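Local coordinates for ubiquitin-conjugating enzyme E2 U (Homo sapiens, PDB 1YRV), which catalyses the covalent attachment of ubiquitin to other proteins, taking over activated ubiquitin from the E1 enzyme as an E2 conjugating enzyme, at residues A[72-77]-A[129-134]; A[109-114]-A[125-130]. All coordinates share one frame; numbering follows the deposited sequence.

Interaction 1. Residues A[72-77]-A[129-134]; sequences FQLTIH and LALQVM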
loop_
_atom_site.group_PDB
_atom_site.type_symbol
_atom_site.label_atom_id
_atom_site.label_comp_id
_atom_site.label_asym_id
_atom_site.label_seq_id
_atom_site.Cartn_x
_atom_site.Cartn_y
_atom_site.Cartn_z
ATOM N N PHE A 72 -3.225 -0.611 -8.218
ATOM C CA PHE A 72 -2.591 0.409 -7.391
ATOM C C PHE A 72 -1.081 0.232 -7.518
ATOM O O PHE A 72 -0.531 -0.827 -7.189
ATOM C CB PHE A 72 -3.017 0.263 -5.925
ATOM C CG PHE A 72 -4.521 0.228 -5.711
ATOM C CD1 PHE A 72 -5.315 1.353 -5.928
ATOM C CD2 PHE A 72 -5.135 -0.919 -5.234
ATOM C CE1 PHE A 72 -6.710 1.332 -5.649
ATOM C CE2 PHE A 72 -6.518 -0.944 -4.953
ATOM C CZ PHE A 72 -7.304 0.188 -5.166
ATOM N N GLN A 73 -0.417 1.251 -8.050
ATOM C CA GLN A 73 1.037 1.222 -8.202
ATOM C C GLN A 73 1.632 2.092 -7.106
ATOM O O GLN A 73 1.471 3.308 -7.111
ATOM C CB GLN A 73 1.435 1.752 -9.560
ATOM C CG GLN A 73 1.038 0.831 -10.664
ATOM C CD GLN A 73 1.173 1.488 -11.995
ATOM O OE1 GLN A 73 0.431 2.419 -12.304
ATOM N NE2 GLN A 73 2.137 1.031 -12.799
ATOM N N LEU A 74 2.333 1.452 -6.179
ATOM C CA LEU A 74 2.896 2.132 -5.029
ATOM C C LEU A 74 4.382 1.873 -4.842
ATOM O O LEU A 74 4.983 1.049 -5.528
ATOM C CB LEU A 74 2.179 1.604 -3.785
ATOM C CG LEU A 74 0.668 1.479 -3.852
ATOM C CD1 LEU A 74 0.188 0.272 -3.059
ATOM C CD2 LEU A 74 0.055 2.752 -3.347
ATOM N N THR A 75 4.970 2.619 -3.913
ATOM C CA THR A 75 6.341 2.374 -3.511
ATOM C C THR A 75 6.214 2.243 -1.994
ATOM O O THR A 75 5.405 2.940 -1.348
ATOM C CB THR A 75 7.351 3.524 -3.824
ATOM O OG1 THR A 75 6.975 4.696 -3.106
ATOM C CG2 THR A 75 7.430 3.805 -5.286
ATOM N N ILE A 76 7.006 1.342 -1.420
ATOM C CA ILE A 76 6.984 1.139 0.032
ATOM C C ILE A 76 8.411 1.319 0.558
ATOM O O ILE A 76 9.328 0.592 0.163
ATOM C CB ILE A 76 6.463 -0.281 0.388
ATOM C CG1 ILE A 76 5.046 -0.454 -0.185
ATOM C CG2 ILE A 76 6.494 -0.501 1.900
ATOM C CD1 ILE A 76 4.387 -1.731 0.215
ATOM N N HIS A 77 8.592 2.312 1.415
ATOM C CA HIS A 77 9.881 2.581 1.993
ATOM C C HIS A 77 9.930 2.161 3.448
ATOM O O HIS A 77 9.260 2.732 4.300
ATOM C CB HIS A 77 10.199 4.061 1.893
ATOM C CG HIS A 77 11.247 4.509 2.860
ATOM N ND1 HIS A 77 12.569 4.131 2.755
ATOM C CD2 HIS A 77 11.159 5.265 3.981
ATOM C CE1 HIS A 77 13.250 4.634 3.769
ATOM N NE2 HIS A 77 12.419 5.325 4.527
ATOM N N LEU A 129 -1.723 -7.503 1.536
ATOM C CA LEU A 129 -3.116 -7.931 1.520
ATOM C C LEU A 129 -3.958 -6.871 2.196
ATOM O O LEU A 129 -5.015 -6.505 1.682
ATOM C CB LEU A 129 -3.313 -9.277 2.240
ATOM C CG LEU A 129 -2.454 -10.475 1.764
ATOM C CD1 LEU A 129 -2.662 -11.650 2.686
ATOM C CD2 LEU A 129 -2.795 -10.863 0.303
ATOM N N ALA A 130 -3.517 -6.347 3.339
ATOM C CA ALA A 130 -4.339 -5.329 3.994
ATOM C C ALA A 130 -4.558 -4.136 3.069
ATOM O O ALA A 130 -5.694 -3.643 2.940
ATOM C CB ALA A 130 -3.712 -4.860 5.333
ATOM N N LEU A 131 -3.488 -3.668 2.428
ATOM C CA LEU A 131 -3.574 -2.532 1.487
ATOM C C LEU A 131 -4.629 -2.790 0.418
ATOM O O LEU A 131 -5.470 -1.943 0.134
ATOM C CB LEU A 131 -2.218 -2.306 0.802
ATOM C CG LEU A 131 -1.348 -1.087 1.173
ATOM C CD1 LEU A 131 -1.501 -0.735 2.602
ATOM C CD2 LEU A 131 0.097 -1.404 0.837
ATOM N N GLN A 132 -4.560 -3.962 -0.188
ATOM C CA GLN A 132 -5.520 -4.327 -1.211
ATOM C C GLN A 132 -6.950 -4.142 -0.739
ATOM O O GLN A 132 -7.716 -3.458 -1.382
ATOM C CB GLN A 132 -5.300 -5.774 -1.632
ATOM C CG GLN A 132 -6.241 -6.212 -2.705
ATOM C CD GLN A 132 -5.925 -7.611 -3.221
ATOM O OE1 GLN A 132 -6.193 -8.612 -2.557
ATOM N NE2 GLN A 132 -5.321 -7.680 -4.401
ATOM N N VAL A 133 -7.302 -4.725 0.398
ATOM C CA VAL A 133 -8.660 -4.596 0.884
ATOM C C VAL A 133 -9.065 -3.187 1.255
ATOM O O VAL A 133 -10.139 -2.720 0.865
ATOM C CB VAL A 133 -8.901 -5.470 2.093
ATOM C CG1 VAL A 133 -10.340 -5.305 2.567
ATOM C CG2 VAL A 133 -8.604 -6.928 1.730
ATOM N N MET A 134 -8.209 -2.512 2.009
ATOM C CA MET A 134 -8.483 -1.167 2.454
ATOM C C MET A 134 -8.575 -0.194 1.298
ATOM O O MET A 134 -9.522 0.560 1.209
ATOM C CB MET A 134 -7.401 -0.710 3.447
ATOM C CG MET A 134 -7.186 -1.640 4.664
ATOM S SD MET A 134 -6.316 -0.884 6.153
ATOM C CE MET A 134 -6.353 -2.386 7.353
#

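Interaction 2. Residues A[109-114]-A[125-130]; sequences IDFLDN and SSILLA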
loop_
_atom_site.group_PDB
_atom_site.type_symbol
_atom_site.label_atom_id
_atom_site.label_comp_id
_atom_site.label_asym_id
_atom_site.label_seq_id
_atom_site.Cartn_x
_atom_site.Cartn_y
_atom_site.Cartn_z
ATOM N N ILE A 109 -4.076 5.166 6.149
ATOM C CA ILE A 109 -4.294 3.831 6.651
ATOM C C ILE A 109 -3.935 3.861 8.111
ATOM O O ILE A 109 -2.828 4.256 8.462
ATOM C CB ILE A 109 -3.353 2.828 5.968
ATOM C CG1 ILE A 109 -3.593 2.831 4.461
ATOM C CG2 ILE A 109 -3.547 1.447 6.577
ATOM C CD1 ILE A 109 -5.020 2.549 4.074
ATOM N N ASP A 110 -4.839 3.419 8.961
ATOM C CA ASP A 110 -4.552 3.425 10.390
ATOM C C ASP A 110 -3.239 2.817 10.874
ATOM O O ASP A 110 -2.448 3.499 11.534
ATOM C CB ASP A 110 -5.694 2.773 11.151
ATOM C CG ASP A 110 -6.859 3.680 11.261
ATOM O OD1 ASP A 110 -7.495 3.716 12.356
ATOM O OD2 ASP A 110 -7.138 4.366 10.235
ATOM N N PHE A 111 -3.028 1.540 10.568
ATOM C CA PHE A 111 -1.830 0.848 11.000
ATOM C C PHE A 111 -0.567 1.437 10.424
ATOM O O PHE A 111 0.538 1.020 10.770
ATOM C CB PHE A 111 -1.916 -0.641 10.679
ATOM C CG PHE A 111 -1.707 -0.978 9.236
ATOM C CD1 PHE A 111 -0.425 -1.112 8.706
ATOM C CD2 PHE A 111 -2.797 -1.223 8.417
ATOM C CE1 PHE A 111 -0.228 -1.499 7.348
ATOM C CE2 PHE A 111 -2.627 -1.608 7.063
ATOM C CZ PHE A 111 -1.339 -1.746 6.535
ATOM N N LEU A 112 -0.734 2.444 9.579
ATOM C CA LEU A 112 0.402 3.087 8.975
ATOM C C LEU A 112 0.628 4.450 9.572
ATOM O O LEU A 112 1.768 4.901 9.686
ATOM C CB LEU A 112 0.204 3.216 7.472
ATOM C CG LEU A 112 0.356 1.962 6.615
ATOM C CD1 LEU A 112 0.314 2.441 5.189
ATOM C CD2 LEU A 112 1.695 1.225 6.867
ATOM N N ASP A 113 -0.459 5.086 9.991
ATOM C CA ASP A 113 -0.398 6.443 10.537
ATOM C C ASP A 113 -0.635 6.518 12.017
ATOM O O ASP A 113 -0.236 7.478 12.662
ATOM C CB ASP A 113 -1.439 7.331 9.860
ATOM C CG ASP A 113 -1.434 7.188 8.363
ATOM O OD1 ASP A 113 -0.355 6.974 7.799
ATOM O OD2 ASP A 113 -2.508 7.295 7.748
ATOM N N ASN A 114 -1.305 5.521 12.561
ATOM C CA ASN A 114 -1.562 5.544 13.982
ATOM C C ASN A 114 -0.588 4.585 14.663
ATOM O O ASN A 114 -0.665 3.382 14.460
ATOM C CB ASN A 114 -3.003 5.130 14.246
ATOM C CG ASN A 114 -3.404 5.346 15.684
ATOM O OD1 ASN A 114 -2.557 5.434 16.585
ATOM N ND2 ASN A 114 -4.704 5.400 15.918
ATOM N N SER A 125 3.746 -9.400 3.480
ATOM C CA SER A 125 2.520 -10.035 2.978
ATOM C C SER A 125 1.256 -9.410 3.562
ATOM O O SER A 125 0.325 -9.129 2.841
ATOM C CB SER A 125 2.512 -11.535 3.293
ATOM O OG SER A 125 3.559 -12.198 2.630
ATOM N N SER A 126 1.241 -9.228 4.877
ATOM C CA SER A 126 0.110 -8.645 5.587
ATOM C C SER A 126 -0.206 -7.297 5.043
ATOM O O SER A 126 -1.345 -6.986 4.693
ATOM C CB SER A 126 0.426 -8.444 7.062
ATOM O OG SER A 126 0.433 -9.659 7.739
ATOM N N ILE A 127 0.828 -6.474 5.026
ATOM C CA ILE A 127 0.733 -5.115 4.538
ATOM C C ILE A 127 0.166 -5.077 3.124
ATOM O O ILE A 127 -0.656 -4.230 2.798
ATOM C CB ILE A 127 2.118 -4.481 4.531
ATOM C CG1 ILE A 127 2.724 -4.580 5.955
ATOM C CG2 ILE A 127 2.020 -3.096 3.926
ATOM C CD1 ILE A 127 4.127 -4.058 6.056
ATOM N N LEU A 128 0.605 -5.999 2.286
ATOM C CA LEU A 128 0.141 -6.013 0.912
ATOM C C LEU A 128 -1.337 -6.431 0.840
ATOM O O LEU A 128 -2.126 -5.763 0.178
ATOM C CB LEU A 128 1.052 -6.916 0.066
ATOM C CG LEU A 128 2.523 -6.452 -0.073
ATOM C CD1 LEU A 128 3.392 -7.384 -0.971
ATOM C CD2 LEU A 128 2.498 -5.047 -0.699
ATOM N N LEU A 129 -1.723 -7.503 1.536
ATOM C CA LEU A 129 -3.116 -7.931 1.520
ATOM C C LEU A 129 -3.958 -6.871 2.196
ATOM O O LEU A 129 -5.015 -6.505 1.682
ATOM C CB LEU A 129 -3.313 -9.277 2.240
ATOM C CG LEU A 129 -2.454 -10.475 1.764
ATOM C CD1 LEU A 129 -2.662 -11.650 2.686
ATOM C CD2 LEU A 129 -2.795 -10.863 0.303
ATOM N N ALA A 130 -3.517 -6.347 3.339
ATOM C CA ALA A 130 -4.339 -5.329 3.994
ATOM C C ALA A 130 -4.558 -4.136 3.069
ATOM O O ALA A 130 -5.694 -3.643 2.940
ATOM C CB ALA A 130 -3.712 -4.860 5.333
#

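Interaction 1. Residues A[72-77]-A[129-134]
Leu131 of segment 129-134 meets Leu74 and Ile76 of segment 72-77 in the buried core of the UBC fold, where the central helix packs on the antiparallel sheet. Strand 71-77 is an inner strand of that sheet, and helix 124-135 lies on one face of it.

The contact across the segments is apolar. The CD2 methyl of Leu131 does the touching on the helix side. It meets the CD1 methyl of Leu74 at 4.2 Å and the CD1 methyl of Ile76 slightly further off. One methyl of Leu131 thus rests against two strand side chains that lie two positions apart and face the helix. Both are loose van der Waals contacts, and no hydrogen bond joins the two segments. Phe72 also points toward the helix. Its ring comes near the backbone of Gln132, with Phe72 CE2 4.5 Å from Gln132 O, and no bond forms.

Neighbouring strands complete the core: Leu74 touches Val57 on one flanking strand and Val89 and Phe91 on the other, and Leu131 also touches Ile59. Gln132 NE2 bonds to the carbonyl oxygen of Glu60, a polar tie from the helix to the end of strand 54-60.

Ile76 reaches Leu131 with an extended CG1 arm, CD1 anti to CA (chi2 -174°), and this brings Ile76 CD1 to 4.3 Å from Leu131 CD2.

Interaction 2. Residues A[109-114]-A[125-130]
Phe111 carries this contact, placing one end of its ring against Ile127 and Ala130 of the central helix. Its CE2 atom lies 3.8 Å from the CB methyl of Ala130, and its CZ atom is 4.1 Å from the same methyl. The methyl approaches the ring obliquely. Ile127 comes in at the ring edge, near its plane, with its CG2 methyl 4.4 Å from Phe111 CE1. Two residues three apart in helix 124-135 therefore receive one aromatic side chain. All of these are apolar contacts, and no hydrogen bond crosses between the segments. The backbones stay well apart, with the CA atoms of Phe111 and Ile127 9.2 Å from each other, and the length of the phenylalanine side chain spans much of that gap.

Phe111 CB already points toward the helix, and with CG between the backbone N and the carbonyl carbon (chi1 76°) the ring carries on in that direction. The ring also stacks with Tyr122, which lies just ahead of helix 124-135.

Further out, Phe111 lies on the short helix 110-113. Ile109 is at its N-cap position, and Ile109 O accepts a backbone bond from Asp113 N at 2.9 Å. Asp113 OD2 takes a weak bond from Ile109 N at 3.1 Å, with an N-H...acceptor angle of 130°. At the other end, Asn114 OD1 bonds to Glu116 N.

Segment 109-114 directly follows Cys108, predicted to carry the ubiquitin thioester, and the Phe111 side chain is about 10 Å from that of Cys108. A short helix after the active-site cysteine, packed on the central helix, is a feature of the E2 catalytic core.

The two contacts have centres about 8 Å apart and share helix 124-135. Along the chain, strand 71-77 comes first, then the short helix 110-113, and both contacts end on the central helix. Interaction 1 joins that helix to the sheet; interaction 2 joins it to the short helix after Cys108. They touch directly: Met134 SD packs on Ile109 CG2 at 3.6 Å, and Leu131 CD1 lies 4.1 Å from Phe111 CZ. Ile76 CD1 also meets Leu128 CD2 at 3.9 Å. The helix thus connects the sheet core of this UBC domain with the segment that follows the predicted thioester cysteine.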